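Local structure of salmonella plasmid virulence: SpvB (Salmonella typhimurium, 6P0X) at residues L32-Y36 with G48-T53; A266-P270 with E315-T320. The protein is the N-terminal domain of a toxin that probably ADP-ribosylates an arginine of host actin with NAD(+), disrupting the cytoskeleton. All coordinates share one frame; numbering follows the deposited sequence.

How the contacts relate
Contact 1 comes first along the chain: residues 32-36 and 48-53 are joined through an 11-residue connection without helix or strand, and they pair the middle strand, 33-36, of a small three-stranded antiparallel sheet (16-19, 33-36, 49-50) with its outer strand 49-50. Contact 2 follows in series, pairing the loop between strands 237-244 and 271-273 with the turn between strands 304-314 and 321-328. Their centres lie 19 Å apart, with nearest atoms about 6 Å apart and no touch. The connection 37-47 links them in space, since Asn42, Gly43 and Val47 bond to contact 2. The N-terminal sheet is thereby tied to a late hairpin of this strand-rich domain.

Contact 1. Residues L32-Y36 with G48-T53. With AKR (acrylic acid), chain D; GOL (glycerol), chain F.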
ATOM      1  N   LEU A  32      -4.163   6.573  -8.953  1.00 32.12           N
ATOM      2  CA  LEU A  32      -5.096   5.885  -8.076  1.00 29.18           C
ATOM      3  C   LEU A  32      -6.472   6.510  -8.218  1.00 30.96           C
ATOM      4  O   LEU A  32      -6.606   7.719  -8.417  1.00 34.72           O
ATOM      5  CB  LEU A  32      -4.660   5.945  -6.608  1.00 29.42           C
ATOM      6  CG  LEU A  32      -3.443   5.130  -6.185  1.00 35.16           C
ATOM      7  CD1 LEU A  32      -3.124   5.405  -4.726  1.00 30.73           C
ATOM      8  CD2 LEU A  32      -3.695   3.646  -6.414  1.00 31.24           C
ATOM      9  N   ALA A  33      -7.496   5.670  -8.100  1.00 31.30           N
ATOM     10  CA  ALA A  33      -8.871   6.136  -8.166  1.00 32.25           C
ATOM     11  C   ALA A  33      -9.746   5.184  -7.369  1.00 31.56           C
ATOM     12  O   ALA A  33      -9.364   4.042  -7.094  1.00 25.11           O
ATOM     13  CB  ALA A  33      -9.362   6.235  -9.613  1.00 28.64           C
ATOM     14  N   LEU A  34     -10.923   5.665  -6.986  1.00 28.44           N
ATOM     15  CA  LEU A  34     -11.912   4.824  -6.334  1.00 28.37           C
ATOM     16  C   LEU A  34     -12.727   4.112  -7.403  1.00 30.70           C
ATOM     17  O   LEU A  34     -13.179   4.740  -8.364  1.00 31.19           O
ATOM     18  CB  LEU A  34     -12.807   5.664  -5.426  1.00 27.19           C
ATOM     19  CG  LEU A  34     -12.240   5.836  -4.016  1.00 28.29           C
ATOM     20  CD1 LEU A  34     -12.938   6.960  -3.267  1.00 20.31           C
ATOM     21  CD2 LEU A  34     -12.374   4.522  -3.260  1.00 28.12           C
ATOM     22  N   HIS A  35     -12.891   2.803  -7.254  1.00 27.33           N
ATOM     23  CA  HIS A  35     -13.628   2.001  -8.216  1.00 24.11           C
ATOM     24  C   HIS A  35     -14.785   1.309  -7.516  1.00 28.15           C
ATOM     25  O   HIS A  35     -14.637   0.830  -6.387  1.00 28.33           O
ATOM     26  CB  HIS A  35     -12.724   0.964  -8.884  1.00 26.10           C
ATOM     27  CG  HIS A  35     -11.666   1.563  -9.755  1.00 33.21           C
ATOM     28  ND1 HIS A  35     -11.958   2.400 -10.811  1.00 44.58           N
ATOM     29  CD2 HIS A  35     -10.318   1.448  -9.728  1.00 44.79           C
ATOM     30  CE1 HIS A  35     -10.835   2.772 -11.399  1.00 47.35           C
ATOM     31  NE2 HIS A  35      -9.826   2.209 -10.760  1.00 44.36           N
ATOM     32  N   TYR A  36     -15.938   1.272  -8.180  1.00 25.36           N
ATOM     33  CA  TYR A  36     -17.108   0.581  -7.659  1.00 22.22           C
ATOM     34  C   TYR A  36     -17.393  -0.662  -8.490  1.00 34.23           C
ATOM     35  O   TYR A  36     -17.425  -0.598  -9.725  1.00 37.42           O
ATOM     36  CB  TYR A  36     -18.339   1.487  -7.651  1.00 25.49           C
ATOM     37  CG  TYR A  36     -19.594   0.771  -7.205  1.00 25.14           C
ATOM     38  CD1 TYR A  36     -19.851   0.567  -5.855  1.00 28.45           C
ATOM     39  CD2 TYR A  36     -20.515   0.289  -8.128  1.00 26.66           C
ATOM     40  CE1 TYR A  36     -20.992  -0.088  -5.432  1.00 21.93           C
ATOM     41  CE2 TYR A  36     -21.663  -0.372  -7.716  1.00 27.70           C
ATOM     42  CZ  TYR A  36     -21.894  -0.555  -6.362  1.00 30.88           C
ATOM     43  OH  TYR A  36     -23.030  -1.207  -5.936  1.00 39.04           O
ATOM     44  N   GLY A  48     -18.477  -2.568  -1.894  1.00 26.48           N
ATOM     45  CA  GLY A  48     -18.490  -2.292  -3.315  1.00 28.90           C
ATOM     46  C   GLY A  48     -17.394  -1.368  -3.819  1.00 28.27           C
ATOM     47  O   GLY A  48     -17.023  -1.453  -4.993  1.00 30.60           O
ATOM     48  N   TRP A  49     -16.880  -0.481  -2.976  1.00 23.66           N
ATOM     49  CA  TRP A  49     -15.849   0.459  -3.388  1.00 24.03           C
ATOM     50  C   TRP A  49     -14.475  -0.020  -2.941  1.00 27.90           C
ATOM     51  O   TRP A  49     -14.327  -0.645  -1.887  1.00 26.34           O
ATOM     52  CB  TRP A  49     -16.111   1.856  -2.817  1.00 20.21           C
ATOM     53  CG  TRP A  49     -17.241   2.580  -3.468  1.00 19.40           C
ATOM     54  CD1 TRP A  49     -18.544   2.598  -3.068  1.00 26.51           C
ATOM     55  CD2 TRP A  49     -17.166   3.410  -4.634  1.00 23.46           C
ATOM     56  NE1 TRP A  49     -19.289   3.384  -3.915  1.00 23.16           N
ATOM     57  CE2 TRP A  49     -18.466   3.895  -4.885  1.00 24.26           C
ATOM     58  CE3 TRP A  49     -16.127   3.789  -5.490  1.00 29.53           C
ATOM     59  CZ2 TRP A  49     -18.754   4.739  -5.955  1.00 28.04           C
ATOM     60  CZ3 TRP A  49     -16.416   4.627  -6.555  1.00 33.20           C
ATOM     61  CH2 TRP A  49     -17.719   5.093  -6.777  1.00 33.24           C
ATOM     62  N   SER A  50     -13.464   0.295  -3.748  1.00 24.10           N
ATOM     63  CA  SER A  50     -12.100  -0.098  -3.432  1.00 31.80           C
ATOM     64  C   SER A  50     -11.121   0.879  -4.064  1.00 33.15           C
ATOM     65  O   SER A  50     -11.381   1.450  -5.128  1.00 33.65           O
ATOM     66  CB  SER A  50     -11.793  -1.517  -3.916  1.00 26.85           C
ATOM     67  OG  SER A  50     -11.991  -1.615  -5.314  1.00 36.32           O
ATOM     68  N   CYS A  51      -9.988   1.056  -3.388  1.00 31.83           N
ATOM     69  CA  CYS A  51      -8.852   1.819  -3.904  1.00 34.29           C
ATOM     70  C   CYS A  51      -7.606   1.218  -3.255  1.00 32.08           C
ATOM     71  O   CYS A  51      -7.227   1.597  -2.144  1.00 42.12           O
ATOM     72  CB  CYS A  51      -8.974   3.307  -3.612  1.00 35.30           C
ATOM     73  SG  CYS A  51      -7.523   4.261  -4.129  1.00 35.92           S
ATOM     74  N   ALA A  52      -7.011   0.246  -3.933  1.00 26.06           N
ATOM     75  CA  ALA A  52      -5.880  -0.493  -3.403  1.00 33.27           C
ATOM     76  C   ALA A  52      -4.636  -0.225  -4.239  1.00 33.83           C
ATOM     77  O   ALA A  52      -4.717   0.035  -5.444  1.00 30.43           O
ATOM     78  CB  ALA A  52      -6.168  -1.999  -3.367  1.00 24.88           C
ATOM     79  N   THR A  53      -3.482  -0.291  -3.585  1.00 26.68           N
ATOM     80  CA  THR A  53      -2.214  -0.142  -4.272  1.00 26.28           C
ATOM     81  C   THR A  53      -1.750  -1.499  -4.798  1.00 32.94           C
ATOM     82  O   THR A  53      -2.267  -2.554  -4.421  1.00 26.51           O
ATOM     83  CB  THR A  53      -1.156   0.459  -3.340  1.00 34.35           C
ATOM     84  OG1 THR A  53      -0.952  -0.410  -2.215  1.00 26.37           O
ATOM     85  CG2 THR A  53      -1.591   1.834  -2.840  1.00 23.11           C
TER
HETATM   86  CA  AKR D 402      -3.579  -1.691   1.662  1.00 40.74           C
HETATM   87  CB  AKR D 402      -4.099  -2.768   2.204  1.00 34.38           C
HETATM   88  C   AKR D 402      -3.975  -1.293   0.242  1.00 54.26           C
HETATM   89  O   AKR D 402      -3.537  -1.947  -0.745  1.00 59.28           O
HETATM   90  OXT AKR D 402      -4.742  -0.310   0.065  1.00 57.38           O
HETATM   91  C1  GOL F 404      -7.484  -0.083  -7.403  1.00 61.08           C
HETATM   92  O1  GOL F 404      -8.584  -0.263  -6.558  1.00 56.54           O
HETATM   93  C2  GOL F 404      -7.371   1.438  -7.685  1.00 66.29           C
HETATM   94  O2  GOL F 404      -6.674   2.104  -6.688  1.00 75.81           O
HETATM   95  C3  GOL F 404      -6.672   1.550  -9.060  1.00 61.14           C
HETATM   96  O3  GOL F 404      -6.557   2.912  -9.337  1.00 50.73           O
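His35 and Ser50 face each other as the hydrogen-bonded pair of a short antiparallel ladder, and each satisfies the other's backbone. His35 N reaches Ser50 O at 2.9 Å in a nearly straight bond, while Ser50 N returns to His35 O at the same length, but more bent (146°). His35 O also receives a CA-H...O contact from Trp49, and Gly48 O takes a similar one from Tyr36 CA. The imidazole is anchored away from the pair, ND1 bonding Thr17 OG1 on strand 16-19.

One step on, Tyr36 and Trp49 form the non-hydrogen-bonded pair. Tyr36 CB sits squarely over the indole six-membered ring, 3.5 Å from its centroid, a CH-pi contact. With CG anti to the backbone N (chi1 176°), the phenol swings toward the pyrrole side of the indole, CD1 coming over that face 3.5 Å from Trp49 NE1, with the two rings oblique at 51°. Leu34 lays CB against the indole at CE3, and its CD2 branch packs 3.6 Å from Cys51 CB.

Past Ser50 the backbones stop bonding each other and glycerol, probably from the crystallisation liquor, fills in. Ala52 N donates to glycerol O1 (3.1 Å), glycerol O2 donates back to Ala52 O, and Ala33 N makes a weak bond to O3. Thr53 N donates to acrylic acid O at 3.3 Å; the threonine hydroxyl, also near that oxygen, bonds Tyr186 OH. Cys51, Ala52 and Thr53 form half of a six-residue acrylic acid pocket. The chemistry thus changes along the contact: protein-to-protein bonds and an aromatic cover secure the Tyr36 end, whereas at the Leu32 end backbone groups are taken up by glycerol and acrylic acid.

Contact 2. Residues A266-P270 with E315-T320; sequences ARQDP and ENPILT
Asp269 carries its carboxylate to Thr320, where OG1 donates a weak bond to OD1 (2.8 Å) and the backbone N another weak one to OD2 (3.0 Å, bent to 127°). The two side chains meet at about a right angle. Gln268 N donates to Glu315 OE2 at 3.3 Å, arriving nearly head-on to that oxygen. Beyond it the Gln268 side chain runs extended across Glu315, its NE2 beside Glu315 CB and its OE1 3.3 Å from Asn316 CA. Gln268 O in turn receives a CA-H...O contact from Pro317.

A second shell fixes these groups. Arg267 grips Asp269 side-on, NE to OD1 (2.7 Å) and NH2 to OD2. Both oxygens lie close to the guanidinium plane, but the carboxylate is tilted against it: OD1 is met from above the carboxylate plane, OD2 on its syn side. The arginine can double back this way because its chain bends at chi3 (-69°). Its remaining N-H groups go to Asn42 OD1, Gly43 O and Arg284 O, and Asn42 ND2 also bonds Asp269 OD2. This crowd of donors should keep the buried aspartate charged. Glu315 OE1 has its salt bridge with Arg287, and a water lies between OE1 and Ala266 O.

The turn bearing Thr320 is braced internally: Asn316 OD1 accepts from Leu319 N at 2.6 Å, and more weakly from Ile318 N. That is an Asx motif, here shaping the turn of the hairpin between strands 304-314 and 321-328, against which the loop entering strand 271-273 docks through Asp269 and Gln268 N, the Arg267 salt bridge inside that loop holding the Asp269 carboxylate in place.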
ATOM      1  N   ALA A 266     -13.682   4.615  14.759  1.00 40.48           N
ATOM      2  CA  ALA A 266     -14.011   3.198  14.721  1.00 38.96           C
ATOM      3  C   ALA A 266     -15.346   3.039  14.009  1.00 37.03           C
ATOM      4  O   ALA A 266     -16.327   3.695  14.371  1.00 37.93           O
ATOM      5  CB  ALA A 266     -14.082   2.608  16.130  1.00 38.47           C
ATOM      6  N   ARG A 267     -15.378   2.173  13.000  1.00 29.90           N
ATOM      7  CA  ARG A 267     -16.573   2.010  12.189  1.00 29.71           C
ATOM      8  C   ARG A 267     -17.625   1.190  12.927  1.00 38.68           C
ATOM      9  O   ARG A 267     -17.338   0.473  13.889  1.00 37.25           O
ATOM     10  CB  ARG A 267     -16.236   1.338  10.857  1.00 28.90           C
ATOM     11  CG  ARG A 267     -15.626  -0.041  11.000  1.00 29.51           C
ATOM     12  CD  ARG A 267     -14.996  -0.507   9.695  1.00 30.32           C
ATOM     13  NE  ARG A 267     -15.991  -0.773   8.661  1.00 28.80           N
ATOM     14  CZ  ARG A 267     -15.703  -0.926   7.373  1.00 29.23           C
ATOM     15  NH1 ARG A 267     -14.444  -0.825   6.959  1.00 23.69           N
ATOM     16  NH2 ARG A 267     -16.671  -1.173   6.501  1.00 23.80           N
ATOM     17  N   GLN A 268     -18.863   1.302  12.451  1.00 33.30           N
ATOM     18  CA  GLN A 268     -19.973   0.582  13.055  1.00 34.36           C
ATOM     19  C   GLN A 268     -20.048  -0.868  12.606  1.00 35.37           C
ATOM     20  O   GLN A 268     -20.707  -1.672  13.272  1.00 36.74           O
ATOM     21  CB  GLN A 268     -21.294   1.279  12.728  1.00 33.82           C
ATOM     22  CG  GLN A 268     -21.490   2.596  13.439  1.00 35.46           C
ATOM     23  CD  GLN A 268     -22.813   3.243  13.091  1.00 47.38           C
ATOM     24  OE1 GLN A 268     -23.845   2.577  13.031  1.00 47.08           O
ATOM     25  NE2 GLN A 268     -22.789   4.549  12.860  1.00 46.95           N
ATOM     26  N   ASP A 269     -19.391  -1.222  11.501  1.00 29.79           N
ATOM     27  CA  ASP A 269     -19.484  -2.559  10.915  1.00 28.93           C
ATOM     28  C   ASP A 269     -18.110  -3.221  10.812  1.00 27.49           C
ATOM     29  O   ASP A 269     -17.662  -3.577   9.717  1.00 26.09           O
ATOM     30  CB  ASP A 269     -20.155  -2.490   9.544  1.00 28.40           C
ATOM     31  CG  ASP A 269     -19.372  -1.644   8.543  1.00 34.12           C
ATOM     32  OD1 ASP A 269     -18.707  -0.668   8.956  1.00 29.66           O
ATOM     33  OD2 ASP A 269     -19.411  -1.977   7.339  1.00 29.12           O
ATOM     34  N   PRO A 270     -17.427  -3.436  11.935  1.00 27.97           N
ATOM     35  CA  PRO A 270     -16.114  -4.084  11.864  1.00 27.48           C
ATOM     36  C   PRO A 270     -16.255  -5.549  11.484  1.00 26.33           C
ATOM     37  O   PRO A 270     -17.264  -6.197  11.773  1.00 30.24           O
ATOM     38  CB  PRO A 270     -15.559  -3.922  13.283  1.00 27.97           C
ATOM     39  CG  PRO A 270     -16.770  -3.862  14.148  1.00 29.83           C
ATOM     40  CD  PRO A 270     -17.911  -3.329  13.323  1.00 29.86           C
ATOM     41  N   GLU A 315     -23.688   4.747   7.429  1.00 34.78           N
ATOM     42  CA  GLU A 315     -23.074   3.871   8.419  1.00 37.10           C
ATOM     43  C   GLU A 315     -24.146   3.185   9.245  1.00 42.10           C
ATOM     44  O   GLU A 315     -25.064   3.837   9.752  1.00 48.43           O
ATOM     45  CB  GLU A 315     -22.126   4.604   9.365  1.00 43.49           C
ATOM     46  CG  GLU A 315     -20.739   4.851   8.830  1.00 53.26           C
ATOM     47  CD  GLU A 315     -19.733   4.996   9.965  1.00 57.14           C
ATOM     48  OE1 GLU A 315     -19.288   6.129  10.240  1.00 55.57           O
ATOM     49  OE2 GLU A 315     -19.413   3.964  10.601  1.00 54.22           O
ATOM     50  N   ASN A 316     -24.012   1.874   9.385  1.00 36.27           N
ATOM     51  CA  ASN A 316     -24.867   1.082  10.253  1.00 42.28           C
ATOM     52  C   ASN A 316     -24.101  -0.176  10.640  1.00 44.26           C
ATOM     53  O   ASN A 316     -23.087  -0.505  10.011  1.00 35.47           O
ATOM     54  CB  ASN A 316     -26.200   0.748   9.556  1.00 44.64           C
ATOM     55  CG  ASN A 316     -26.037  -0.197   8.385  1.00 52.65           C
ATOM     56  OD1 ASN A 316     -25.627  -1.344   8.545  1.00 58.12           O
ATOM     57  ND2 ASN A 316     -26.352   0.289   7.189  1.00 58.74           N
ATOM     58  N   PRO A 317     -24.539  -0.885  11.684  1.00 36.79           N
ATOM     59  CA  PRO A 317     -23.787  -2.075  12.115  1.00 36.43           C
ATOM     60  C   PRO A 317     -23.789  -3.215  11.108  1.00 34.64           C
ATOM     61  O   PRO A 317     -22.906  -4.077  11.189  1.00 52.61           O
ATOM     62  CB  PRO A 317     -24.490  -2.484  13.417  1.00 39.42           C
ATOM     63  CG  PRO A 317     -25.150  -1.227  13.902  1.00 41.50           C
ATOM     64  CD  PRO A 317     -25.569  -0.499  12.666  1.00 39.91           C
ATOM     65  N   ILE A 318     -24.729  -3.250  10.161  1.00 34.45           N
ATOM     66  CA  ILE A 318     -24.763  -4.337   9.184  1.00 33.10           C
ATOM     67  C   ILE A 318     -23.777  -4.085   8.048  1.00 36.70           C
ATOM     68  O   ILE A 318     -22.937  -4.935   7.739  1.00 39.70           O
ATOM     69  CB  ILE A 318     -26.196  -4.539   8.658  1.00 34.33           C
ATOM     70  CG1 ILE A 318     -27.137  -4.879   9.811  1.00 39.05           C
ATOM     71  CG2 ILE A 318     -26.231  -5.636   7.606  1.00 33.62           C
ATOM     72  CD1 ILE A 318     -28.595  -4.922   9.417  1.00 41.22           C
ATOM     73  N   LEU A 319     -23.861  -2.921   7.409  1.00 38.34           N
ATOM     74  CA  LEU A 319     -22.977  -2.592   6.300  1.00 37.39           C
ATOM     75  C   LEU A 319     -22.820  -1.082   6.227  1.00 37.96           C
ATOM     76  O   LEU A 319     -23.735  -0.325   6.563  1.00 47.46           O
ATOM     77  CB  LEU A 319     -23.509  -3.108   4.955  1.00 48.09           C
ATOM     78  CG  LEU A 319     -24.235  -2.050   4.106  1.00 58.58           C
ATOM     79  CD1 LEU A 319     -23.667  -1.970   2.699  1.00 66.99           C
ATOM     80  CD2 LEU A 319     -25.736  -2.277   4.063  1.00 53.75           C
ATOM     81  N   THR A 320     -21.639  -0.651   5.813  1.00 35.21           N
ATOM     82  CA  THR A 320     -21.391   0.745   5.491  1.00 32.93           C
ATOM     83  C   THR A 320     -21.340   0.896   3.977  1.00 29.52           C
ATOM     84  O   THR A 320     -20.616   0.158   3.301  1.00 28.58           O
ATOM     85  CB  THR A 320     -20.091   1.233   6.126  1.00 32.83           C
ATOM     86  OG1 THR A 320     -20.242   1.244   7.551  1.00 30.31           O
ATOM     87  CG2 THR A 320     -19.780   2.634   5.650  1.00 31.02           C
TER
HETATM   88  O   HOH W   1     -17.244   5.482  12.298  1.00 38.00           O